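Local coordinates for Orf11 (Staphylococcus phage P68, PDB 6O43), which is a potential phage lysin that probably helps to break down the staphylococcal cell wall, at residues 33-36 and 37-41; 120-124 and 125-129; 101-104 and 105-108. One frame throughout, in Å; residues are numbered along the deposited sequence.

Interaction 1 (33-36 and 37-41); sequences YGRF and NVWLG. With I3C (5-amino-2,4,6-triiodobenzene-1,3-dicarboxylic acid), chain B.
The indole of W39 has R35 over one face and the amino group N13 of the bound I3C, offset toward the rim, over the other. R35 lays its methylenes over the rings: CD sits almost straight above the centroid of the six-membered ring at 3.5 Å, a CH-pi contact, while R35 CG lies 3.7 Å from W39 CD2. I3C N13 approaches W39 CD2 to 3.4 Å, W79 meets W39 edge-to-face, and the closest approach to the ligand here is W39 O to I3C I2 at 3.0 Å. The guanidinium plane stands 87° from the indole, with W39 CZ2 near its edge, and any cation-pi attraction is weak at most. R35 CG lies anti to the carbonyl carbon (chi1 -71°) and the chain runs extended to NE, which carries the charged end along the ring to E68, N81 and the carbonyl oxygens of G72 and L77.

R35 and W39 are an i, i+4 pair on the short helix 34-38 and the residues just beyond it. G34 O accepts from V38 N at 3.0 Å and also from N37 N, whereas R35 O receives both W39 N and L40 N, the latter at 3.2 Å. The chain turns at G41, where phi becomes positive. With Y89, W39 lines the ligand pocket. F36 has L40 CD1 near its ring edge, 4.3 Å from F36 CD1, and both rest on I47 of helix 44-57.

Interaction 2 (120-124 and 125-129); sequences HFVPQ and DVQRK
Q127 reaches back beyond the start of its helix to the carbonyl of V122. With CG beside its own backbone N (chi1 -65°) and the chain extended beyond it, the side chain brings NE2 to 2.9 Å from V122 O. The hydrogen bond is close to straight (N-H...O 162°), and the oxygen lies in the Q127 amide plane, although the donor is tilted 33° from the carbonyl plane. This bond orients the amide and ties the residue before the N-cap to the helix. Q124 bends at chi2, so that OE1 comes to 4.0 Å from Q127 NE2 with the amide planes inclined.

Next to this bond the aliphatic parts pack. V122 holds CG1 anti to its backbone N, which directs that methyl at V126 CG1, 3.5 Å away, and at Q127 CG; the two valines cross at about a right angle. V126 CG2 meets P123 CB at 4.1 Å. At the N-cap position, P123 O starts the helical pattern by accepting from Q127 N at 3.0 Å.

The contact opens helix 124-136 after the loop that follows helix 89-104. V122 and Q127 lean on W112 of that loop, while P123 touches Y160, just past helix 152-159.

Interaction 3 (101-104 and 105-108); sequences VSQS and KQAG
Helix 89-104 ends here, and its last turn passes into the loop that leads on to helix 124-136. The backbone marks the change with two i to i+3 hydrogen bonds: K105 N donates to S102 O at 2.9 Å and Q106 N to Q103 O at 3.0 Å. In both, the donor stands well above the plane of the carbonyl, 63° out of it for Q106.

S104 turns its hydroxyl back along the helix. Its OG sits between the backbone N and the carbonyl carbon (chi1 80°), from where it donates to V101 O at 2.9 Å. The same carbonyl oxygen is approached by the lysine methylenes, K105 CG being 3.4 Å from V101 O. K105 runs fully extended beyond CG beside V101, both side chains pointing the same way, and its CE comes to 3.5 Å from V101 CG1. Q106 is set over Q103 O by its chi1 (69°), with the chain extended beyond CG; Q106 NE2 is 4.0 Å from Q103 CB and donates to R145 O.

Around the turn, V101 and S104 rest on I15, while Q103 and Q106 touch L150. S104 also makes a backbone hydrogen bond with G141.

Near the end of the helix, then, side chain and backbone divide the carbonyl oxygens between them: the S104 hydroxyl serves V101 O, and amides of the outgoing chain serve S102 O and Q103 O. K105 offers its methylenes to V101 CG1 and V101 O, and its ammonium is carried on past them.

Each of the three contacts is local, and together they mark helix boundaries in a largely helical single chain. Along the sequence the order is interaction 1, interaction 3, interaction 2. Interaction 1, on helix 34-38, and interaction 2, at the start of helix 124-136, lie on opposite sides of the chain's centre, their own centres 40 Å apart. Interaction 3 closes helix 89-104; its centre is 28 Å from that of interaction 1 and 23 Å from that of interaction 2. Helix 89-104 links two of them, since its Y89 end meets W39 at the ligand pocket. Of the three, interaction 1 alone holds the bound compound; interactions 2 and 3 are probably purely structural helix ends.

Interaction 1 (33-36 and 37-41)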
ATOM      1  N   TYR A  33       4.997  16.090  -1.101  1.00 49.03           N
ATOM      2  CA  TYR A  33       3.801  15.307  -0.823  1.00 43.62           C
ATOM      3  C   TYR A  33       3.770  14.803   0.613  1.00 38.47           C
ATOM      4  O   TYR A  33       4.807  14.503   1.211  1.00 39.66           O
ATOM      5  CB  TYR A  33       3.692  14.107  -1.768  1.00 50.51           C
ATOM      6  CG  TYR A  33       3.338  14.483  -3.182  1.00 63.33           C
ATOM      7  CD1 TYR A  33       2.029  14.799  -3.526  1.00 64.68           C
ATOM      8  CD2 TYR A  33       4.309  14.522  -4.175  1.00 57.72           C
ATOM      9  CE1 TYR A  33       1.695  15.149  -4.820  1.00 67.07           C
ATOM     10  CE2 TYR A  33       3.985  14.870  -5.474  1.00 67.70           C
ATOM     11  CZ  TYR A  33       2.676  15.182  -5.791  1.00 70.85           C
ATOM     12  OH  TYR A  33       2.345  15.528  -7.083  1.00 75.19           O
ATOM     13  N   GLY A  34       2.555  14.693   1.146  1.00 44.45           N
ATOM     14  CA  GLY A  34       2.344  14.052   2.433  1.00 42.35           C
ATOM     15  C   GLY A  34       3.220  14.628   3.526  1.00 41.85           C
ATOM     16  O   GLY A  34       3.430  15.843   3.621  1.00 43.52           O
ATOM     17  N   ARG A  35       3.745  13.737   4.369  1.00 36.22           N
ATOM     18  CA  ARG A  35       4.555  14.156   5.502  1.00 37.20           C
ATOM     19  C   ARG A  35       5.988  14.496   5.120  1.00 40.43           C
ATOM     20  O   ARG A  35       6.697  15.105   5.929  1.00 40.41           O
ATOM     21  CB  ARG A  35       4.523  13.074   6.579  1.00 35.73           C
ATOM     22  CG  ARG A  35       3.159  13.009   7.245  1.00 41.70           C
ATOM     23  CD  ARG A  35       2.893  11.708   7.973  1.00 35.25           C
ATOM     24  NE  ARG A  35       1.513  11.699   8.449  1.00 36.12           N
ATOM     25  CZ  ARG A  35       0.468  11.394   7.691  1.00 36.27           C
ATOM     26  NH1 ARG A  35       0.642  11.054   6.421  1.00 37.51           N
ATOM     27  NH2 ARG A  35      -0.757  11.428   8.199  1.00 38.46           N
ATOM     28  N   PHE A  36       6.434  14.132   3.916  1.00 37.31           N
ATOM     29  CA  PHE A  36       7.682  14.703   3.425  1.00 45.76           C
ATOM     30  C   PHE A  36       7.577  16.219   3.362  1.00 48.55           C
ATOM     31  O   PHE A  36       8.580  16.920   3.536  1.00 48.85           O
ATOM     32  CB  PHE A  36       8.042  14.124   2.052  1.00 40.51           C
ATOM     33  CG  PHE A  36       8.098  12.618   2.016  1.00 36.47           C
ATOM     34  CD1 PHE A  36       9.067  11.929   2.725  1.00 35.24           C
ATOM     35  CD2 PHE A  36       7.195  11.894   1.255  1.00 37.59           C
ATOM     36  CE1 PHE A  36       9.130  10.547   2.687  1.00 40.53           C
ATOM     37  CE2 PHE A  36       7.253  10.509   1.211  1.00 38.36           C
ATOM     38  CZ  PHE A  36       8.227   9.835   1.931  1.00 36.92           C
ATOM     39  N   ASN A  37       6.363  16.738   3.160  1.00 51.90           N
ATOM     40  CA  ASN A  37       6.111  18.176   3.146  1.00 44.03           C
ATOM     41  C   ASN A  37       5.720  18.698   4.529  1.00 45.35           C
ATOM     42  O   ASN A  37       6.368  19.605   5.062  1.00 41.47           O
ATOM     43  CB  ASN A  37       5.015  18.509   2.125  1.00 44.41           C
ATOM     44  CG  ASN A  37       4.667  19.990   2.103  1.00 53.87           C
ATOM     45  OD1 ASN A  37       5.548  20.849   2.192  1.00 52.10           O
ATOM     46  ND2 ASN A  37       3.379  20.296   1.990  1.00 47.04           N
ATOM     47  N   VAL A  38       4.665  18.130   5.123  1.00 41.57           N
ATOM     48  CA  VAL A  38       4.122  18.699   6.354  1.00 40.48           C
ATOM     49  C   VAL A  38       5.089  18.506   7.517  1.00 46.24           C
ATOM     50  O   VAL A  38       5.278  19.413   8.338  1.00 45.69           O
ATOM     51  CB  VAL A  38       2.740  18.098   6.665  1.00 42.13           C
ATOM     52  CG1 VAL A  38       2.277  18.543   8.041  1.00 45.42           C
ATOM     53  CG2 VAL A  38       1.729  18.511   5.606  1.00 42.21           C
ATOM     54  N   TRP A  39       5.715  17.332   7.612  1.00 44.75           N
ATOM     55  CA  TRP A  39       6.593  17.042   8.742  1.00 44.52           C
ATOM     56  C   TRP A  39       8.038  17.467   8.502  1.00 49.63           C
ATOM     57  O   TRP A  39       8.682  17.998   9.413  1.00 46.44           O
ATOM     58  CB  TRP A  39       6.557  15.548   9.074  1.00 38.04           C
ATOM     59  CG  TRP A  39       5.353  15.109   9.853  1.00 45.15           C
ATOM     60  CD1 TRP A  39       4.287  15.873  10.232  1.00 42.41           C
ATOM     61  CD2 TRP A  39       5.099  13.787  10.351  1.00 45.91           C
ATOM     62  NE1 TRP A  39       3.380  15.105  10.932  1.00 41.17           N
ATOM     63  CE2 TRP A  39       3.857  13.823  11.020  1.00 47.71           C
ATOM     64  CE3 TRP A  39       5.801  12.577  10.296  1.00 36.70           C
ATOM     65  CZ2 TRP A  39       3.301  12.692  11.629  1.00 39.35           C
ATOM     66  CZ3 TRP A  39       5.247  11.454  10.902  1.00 40.87           C
ATOM     67  CH2 TRP A  39       4.013  11.522  11.559  1.00 37.84           C
ATOM     68  N   LEU A  40       8.571  17.245   7.303  1.00 46.15           N
ATOM     69  CA  LEU A  40       9.978  17.503   7.029  1.00 47.12           C
ATOM     70  C   LEU A  40      10.219  18.761   6.202  1.00 39.15           C
ATOM     71  O   LEU A  40      11.376  19.069   5.894  1.00 41.33           O
ATOM     72  CB  LEU A  40      10.600  16.295   6.316  1.00 43.28           C
ATOM     73  CG  LEU A  40      10.206  14.899   6.806  1.00 43.21           C
ATOM     74  CD1 LEU A  40      10.965  13.831   6.029  1.00 40.45           C
ATOM     75  CD2 LEU A  40      10.437  14.740   8.307  1.00 46.79           C
ATOM     76  N   GLY A  41       9.171  19.486   5.823  1.00 44.88           N
ATOM     77  CA  GLY A  41       9.330  20.702   5.045  1.00 46.34           C
ATOM     78  C   GLY A  41      10.073  20.505   3.738  1.00 50.92           C
ATOM     79  O   GLY A  41      10.653  21.451   3.193  1.00 47.98           O
TER
HETATM   80  I3  I3C B 301       5.071  13.265  15.141  0.52 83.77           I
HETATM   81  I2  I3C B 301       7.650  17.892  12.277  0.52 90.77           I
HETATM   82  I1  I3C B 301       3.848  18.944  16.889  0.52 88.53           I
HETATM   83  O8  I3C B 301       4.151  15.646  18.053  0.52 91.49           O
HETATM   84  O9  I3C B 301       2.557  15.400  16.586  0.52 91.67           O
HETATM   85  C10 I3C B 301       5.934  19.571  14.414  0.52 92.54           C
HETATM   86  N13 I3C B 301       6.853  14.877  13.082  0.52 88.12           N
HETATM   87  C1  I3C B 301       4.670  16.243  15.769  0.52 92.07           C
HETATM   88  C6  I3C B 301       5.328  15.351  14.936  0.52 89.81           C
HETATM   89  C5  I3C B 301       6.171  15.819  13.947  0.52 89.27           C
HETATM   90  C4  I3C B 301       6.361  17.178  13.785  0.52 92.54           C
HETATM   91  C3  I3C B 301       5.709  18.074  14.612  0.52 93.50           C
HETATM   92  C2  I3C B 301       4.861  17.607  15.606  0.52 91.38           C
HETATM   93  C7  I3C B 301       3.738  15.732  16.865  0.52 92.82           C
HETATM   94  O11 I3C B 301       5.172  20.226  13.654  0.52 90.28           O
HETATM   95  O12 I3C B 301       6.885  20.149  15.004  0.52 91.92           O

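Interaction 2 (120-124 and 125-129)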
ATOM      1  N   HIS A 120     -24.012  -7.140   1.538  1.00 51.53           N
ATOM      2  CA  HIS A 120     -23.506  -8.303   0.815  1.00 45.59           C
ATOM      3  C   HIS A 120     -23.818  -8.116  -0.664  1.00 50.85           C
ATOM      4  O   HIS A 120     -24.984  -8.162  -1.067  1.00 62.13           O
ATOM      5  CB  HIS A 120     -24.128  -9.590   1.352  1.00 44.32           C
ATOM      6  CG  HIS A 120     -23.950  -9.780   2.826  1.00 45.97           C
ATOM      7  ND1 HIS A 120     -22.721 -10.027   3.402  1.00 47.17           N
ATOM      8  CD2 HIS A 120     -24.845  -9.768   3.842  1.00 52.44           C
ATOM      9  CE1 HIS A 120     -22.866 -10.149   4.709  1.00 50.02           C
ATOM     10  NE2 HIS A 120     -24.146 -10.000   5.002  1.00 46.67           N
ATOM     11  N   PHE A 121     -22.780  -7.906  -1.473  1.00 45.66           N
ATOM     12  CA  PHE A 121     -22.980  -7.673  -2.899  1.00 47.79           C
ATOM     13  C   PHE A 121     -21.936  -8.313  -3.804  1.00 56.24           C
ATOM     14  O   PHE A 121     -22.176  -8.383  -5.011  1.00 52.84           O
ATOM     15  CB  PHE A 121     -23.011  -6.167  -3.191  1.00 47.66           C
ATOM     16  CG  PHE A 121     -21.692  -5.480  -2.961  1.00 45.56           C
ATOM     17  CD1 PHE A 121     -20.752  -5.393  -3.978  1.00 53.96           C
ATOM     18  CD2 PHE A 121     -21.390  -4.925  -1.728  1.00 43.96           C
ATOM     19  CE1 PHE A 121     -19.531  -4.762  -3.770  1.00 54.08           C
ATOM     20  CE2 PHE A 121     -20.174  -4.293  -1.512  1.00 41.65           C
ATOM     21  CZ  PHE A 121     -19.244  -4.211  -2.535  1.00 44.18           C
ATOM     22  N   VAL A 122     -20.795  -8.757  -3.292  1.00 46.48           N
ATOM     23  CA  VAL A 122     -19.770  -9.304  -4.189  1.00 47.84           C
ATOM     24  C   VAL A 122     -20.225 -10.668  -4.701  1.00 51.30           C
ATOM     25  O   VAL A 122     -20.572 -11.548  -3.893  1.00 51.14           O
ATOM     26  CB  VAL A 122     -18.425  -9.402  -3.472  1.00 52.70           C
ATOM     27  CG1 VAL A 122     -17.371  -9.965  -4.415  1.00 45.26           C
ATOM     28  CG2 VAL A 122     -17.998  -8.028  -2.961  1.00 48.77           C
ATOM     29  N   PRO A 123     -20.251 -10.884  -6.016  1.00 51.89           N
ATOM     30  CA  PRO A 123     -20.705 -12.171  -6.550  1.00 52.31           C
ATOM     31  C   PRO A 123     -19.932 -13.338  -5.951  1.00 53.18           C
ATOM     32  O   PRO A 123     -18.751 -13.224  -5.614  1.00 48.77           O
ATOM     33  CB  PRO A 123     -20.452 -12.037  -8.055  1.00 50.45           C
ATOM     34  CG  PRO A 123     -20.543 -10.569  -8.309  1.00 57.09           C
ATOM     35  CD  PRO A 123     -19.967  -9.908  -7.082  1.00 55.66           C
ATOM     36  N   GLN A 124     -20.622 -14.473  -5.826  1.00 51.49           N
ATOM     37  CA  GLN A 124     -20.034 -15.638  -5.174  1.00 58.01           C
ATOM     38  C   GLN A 124     -18.794 -16.123  -5.918  1.00 58.83           C
ATOM     39  O   GLN A 124     -17.755 -16.394  -5.306  1.00 57.61           O
ATOM     40  CB  GLN A 124     -21.075 -16.754  -5.066  1.00 59.10           C
ATOM     41  CG  GLN A 124     -20.709 -17.842  -4.076  1.00 61.12           C
ATOM     42  CD  GLN A 124     -20.440 -17.291  -2.688  1.00 71.44           C
ATOM     43  OE1 GLN A 124     -21.233 -16.518  -2.146  1.00 68.59           O
ATOM     44  NE2 GLN A 124     -19.306 -17.675  -2.110  1.00 69.44           N
ATOM     45  N   ASP A 125     -18.880 -16.239  -7.245  0.59 57.30           N
ATOM     46  CA  ASP A 125     -17.727 -16.721  -8.001  0.59 59.38           C
ATOM     47  C   ASP A 125     -16.549 -15.758  -7.909  0.59 60.71           C
ATOM     48  O   ASP A 125     -15.392 -16.183  -7.998  0.59 54.01           O
ATOM     49  CB  ASP A 125     -18.119 -16.972  -9.457  0.59 62.60           C
ATOM     50  CG  ASP A 125     -18.984 -18.207  -9.620  0.59 69.39           C
ATOM     51  OD1 ASP A 125     -19.358 -18.814  -8.593  0.59 65.29           O
ATOM     52  OD2 ASP A 125     -19.287 -18.578 -10.774  0.59 76.11           O
ATOM     53  N   VAL A 126     -16.819 -14.464  -7.725  1.00 61.46           N
ATOM     54  CA  VAL A 126     -15.738 -13.512  -7.496  1.00 55.46           C
ATOM     55  C   VAL A 126     -15.084 -13.770  -6.145  1.00 53.33           C
ATOM     56  O   VAL A 126     -13.852 -13.757  -6.021  1.00 44.02           O
ATOM     57  CB  VAL A 126     -16.259 -12.068  -7.607  1.00 49.79           C
ATOM     58  CG1 VAL A 126     -15.265 -11.099  -6.984  1.00 51.20           C
ATOM     59  CG2 VAL A 126     -16.510 -11.706  -9.064  1.00 50.41           C
ATOM     60  N   GLN A 127     -15.895 -14.005  -5.109  1.00 53.22           N
ATOM     61  CA  GLN A 127     -15.342 -14.334  -3.800  1.00 53.97           C
ATOM     62  C   GLN A 127     -14.491 -15.594  -3.868  1.00 53.67           C
ATOM     63  O   GLN A 127     -13.406 -15.654  -3.278  1.00 52.42           O
ATOM     64  CB  GLN A 127     -16.470 -14.506  -2.778  1.00 45.95           C
ATOM     65  CG  GLN A 127     -17.268 -13.240  -2.494  1.00 49.71           C
ATOM     66  CD  GLN A 127     -18.305 -13.434  -1.401  1.00 51.78           C
ATOM     67  OE1 GLN A 127     -18.027 -14.038  -0.365  1.00 45.28           O
ATOM     68  NE2 GLN A 127     -19.512 -12.930  -1.633  1.00 47.30           N
ATOM     69  N   ARG A 128     -14.970 -16.611  -4.588  1.00 50.07           N
ATOM     70  CA  ARG A 128     -14.210 -17.849  -4.735  1.00 56.30           C
ATOM     71  C   ARG A 128     -12.838 -17.584  -5.342  1.00 56.35           C
ATOM     72  O   ARG A 128     -11.816 -18.046  -4.824  1.00 57.21           O
ATOM     73  CB  ARG A 128     -14.996 -18.844  -5.589  1.00 58.06           C
ATOM     74  CG  ARG A 128     -16.180 -19.469  -4.874  1.00 66.23           C
ATOM     75  CD  ARG A 128     -17.135 -20.147  -5.848  1.00 74.69           C
ATOM     76  NE  ARG A 128     -16.458 -20.659  -7.036  1.00 78.29           N
ATOM     77  CZ  ARG A 128     -15.619 -21.691  -7.037  1.00 80.33           C
ATOM     78  NH1 ARG A 128     -15.336 -22.316  -5.901  1.00 85.00           N
ATOM     79  NH2 ARG A 128     -15.054 -22.090  -8.168  1.00 79.00           N
ATOM     80  N   LYS A 129     -12.799 -16.844  -6.452  1.00 51.48           N
ATOM     81  CA  LYS A 129     -11.523 -16.554  -7.097  1.00 54.29           C
ATOM     82  C   LYS A 129     -10.607 -15.764  -6.171  1.00 49.17           C
ATOM     83  O   LYS A 129      -9.413 -16.071  -6.059  1.00 49.30           O
ATOM     84  CB  LYS A 129     -11.762 -15.806  -8.406  1.00 56.87           C
ATOM     85  CG  LYS A 129     -12.512 -16.638  -9.431  1.00 62.95           C
ATOM     86  CD  LYS A 129     -13.090 -15.788 -10.546  1.00 72.59           C
ATOM     87  CE  LYS A 129     -14.035 -16.612 -11.406  1.00 72.71           C
ATOM     88  NZ  LYS A 129     -13.398 -17.886 -11.842  1.00 78.84           N
TER

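Interaction 3 (101-104 and 105-108)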
ATOM      1  N   VAL A 101       6.026  -4.818   7.895  1.00 41.82           N
ATOM      2  CA  VAL A 101       6.688  -6.107   7.734  1.00 43.31           C
ATOM      3  C   VAL A 101       5.896  -7.202   8.441  1.00 46.72           C
ATOM      4  O   VAL A 101       5.696  -8.294   7.895  1.00 42.18           O
ATOM      5  CB  VAL A 101       8.139  -6.030   8.241  1.00 43.41           C
ATOM      6  CG1 VAL A 101       8.769  -7.412   8.280  1.00 47.64           C
ATOM      7  CG2 VAL A 101       8.965  -5.095   7.362  1.00 56.82           C
ATOM      8  N   SER A 102       5.443  -6.932   9.668  1.00 42.40           N
ATOM      9  CA  SER A 102       4.599  -7.893  10.372  1.00 47.07           C
ATOM     10  C   SER A 102       3.365  -8.234   9.551  1.00 42.21           C
ATOM     11  O   SER A 102       3.093  -9.408   9.277  1.00 43.53           O
ATOM     12  CB  SER A 102       4.191  -7.341  11.739  1.00 48.37           C
ATOM     13  OG  SER A 102       5.320  -7.149  12.569  1.00 73.34           O
ATOM     14  N   GLN A 103       2.615  -7.212   9.132  1.00 43.56           N
ATOM     15  CA  GLN A 103       1.346  -7.449   8.454  1.00 49.11           C
ATOM     16  C   GLN A 103       1.542  -8.221   7.156  1.00 42.84           C
ATOM     17  O   GLN A 103       0.716  -9.072   6.805  1.00 48.63           O
ATOM     18  CB  GLN A 103       0.628  -6.119   8.201  1.00 45.33           C
ATOM     19  CG  GLN A 103       0.182  -5.431   9.488  1.00 50.16           C
ATOM     20  CD  GLN A 103      -0.567  -4.131   9.250  1.00 59.39           C
ATOM     21  OE1 GLN A 103      -0.911  -3.794   8.116  1.00 62.27           O
ATOM     22  NE2 GLN A 103      -0.829  -3.395  10.326  1.00 56.55           N
ATOM     23  N   SER A 104       2.637  -7.960   6.438  1.00 42.14           N
ATOM     24  CA  SER A 104       2.877  -8.661   5.180  1.00 39.02           C
ATOM     25  C   SER A 104       3.059 -10.160   5.374  1.00 41.52           C
ATOM     26  O   SER A 104       2.987 -10.907   4.392  1.00 41.90           O
ATOM     27  CB  SER A 104       4.106  -8.088   4.467  1.00 42.84           C
ATOM     28  OG  SER A 104       5.304  -8.595   5.027  1.00 40.41           O
ATOM     29  N   LYS A 105       3.295 -10.618   6.606  1.00 42.73           N
ATOM     30  CA  LYS A 105       3.427 -12.041   6.905  1.00 49.00           C
ATOM     31  C   LYS A 105       2.238 -12.595   7.686  1.00 45.66           C
ATOM     32  O   LYS A 105       2.316 -13.712   8.204  1.00 49.72           O
ATOM     33  CB  LYS A 105       4.713 -12.304   7.692  1.00 49.74           C
ATOM     34  CG  LYS A 105       5.961 -11.618   7.158  1.00 48.62           C
ATOM     35  CD  LYS A 105       7.143 -11.941   8.055  1.00 60.63           C
ATOM     36  CE  LYS A 105       8.222 -10.877   7.984  1.00 63.87           C
ATOM     37  NZ  LYS A 105       9.284 -11.101   9.008  1.00 73.43           N
ATOM     38  N   GLN A 106       1.152 -11.839   7.800  1.00 37.15           N
ATOM     39  CA  GLN A 106       0.039 -12.256   8.645  1.00 37.04           C
ATOM     40  C   GLN A 106      -0.795 -13.336   7.964  1.00 36.61           C
ATOM     41  O   GLN A 106      -0.906 -13.392   6.735  1.00 37.91           O
ATOM     42  CB  GLN A 106      -0.852 -11.060   8.991  1.00 35.96           C
ATOM     43  CG  GLN A 106      -1.628 -10.514   7.806  1.00 34.21           C
ATOM     44  CD  GLN A 106      -2.273  -9.172   8.093  1.00 40.07           C
ATOM     45  OE1 GLN A 106      -2.571  -8.847   9.242  1.00 43.78           O
ATOM     46  NE2 GLN A 106      -2.481  -8.378   7.045  1.00 37.21           N
ATOM     47  N   ALA A 107      -1.369 -14.213   8.778  1.00 37.48           N
ATOM     48  CA  ALA A 107      -2.429 -15.077   8.289  1.00 47.14           C
ATOM     49  C   ALA A 107      -3.681 -14.247   8.018  1.00 41.99           C
ATOM     50  O   ALA A 107      -3.838 -13.132   8.522  1.00 46.26           O
ATOM     51  CB  ALA A 107      -2.734 -16.181   9.301  1.00 45.97           C
ATOM     52  N   GLY A 108      -4.573 -14.787   7.205  1.00 40.76           N
ATOM     53  CA  GLY A 108      -5.830 -14.111   6.970  1.00 46.41           C
ATOM     54  C   GLY A 108      -6.528 -14.619   5.725  1.00 34.11           C
ATOM     55  O   GLY A 108      -6.113 -15.595   5.102  1.00 40.05           O
TER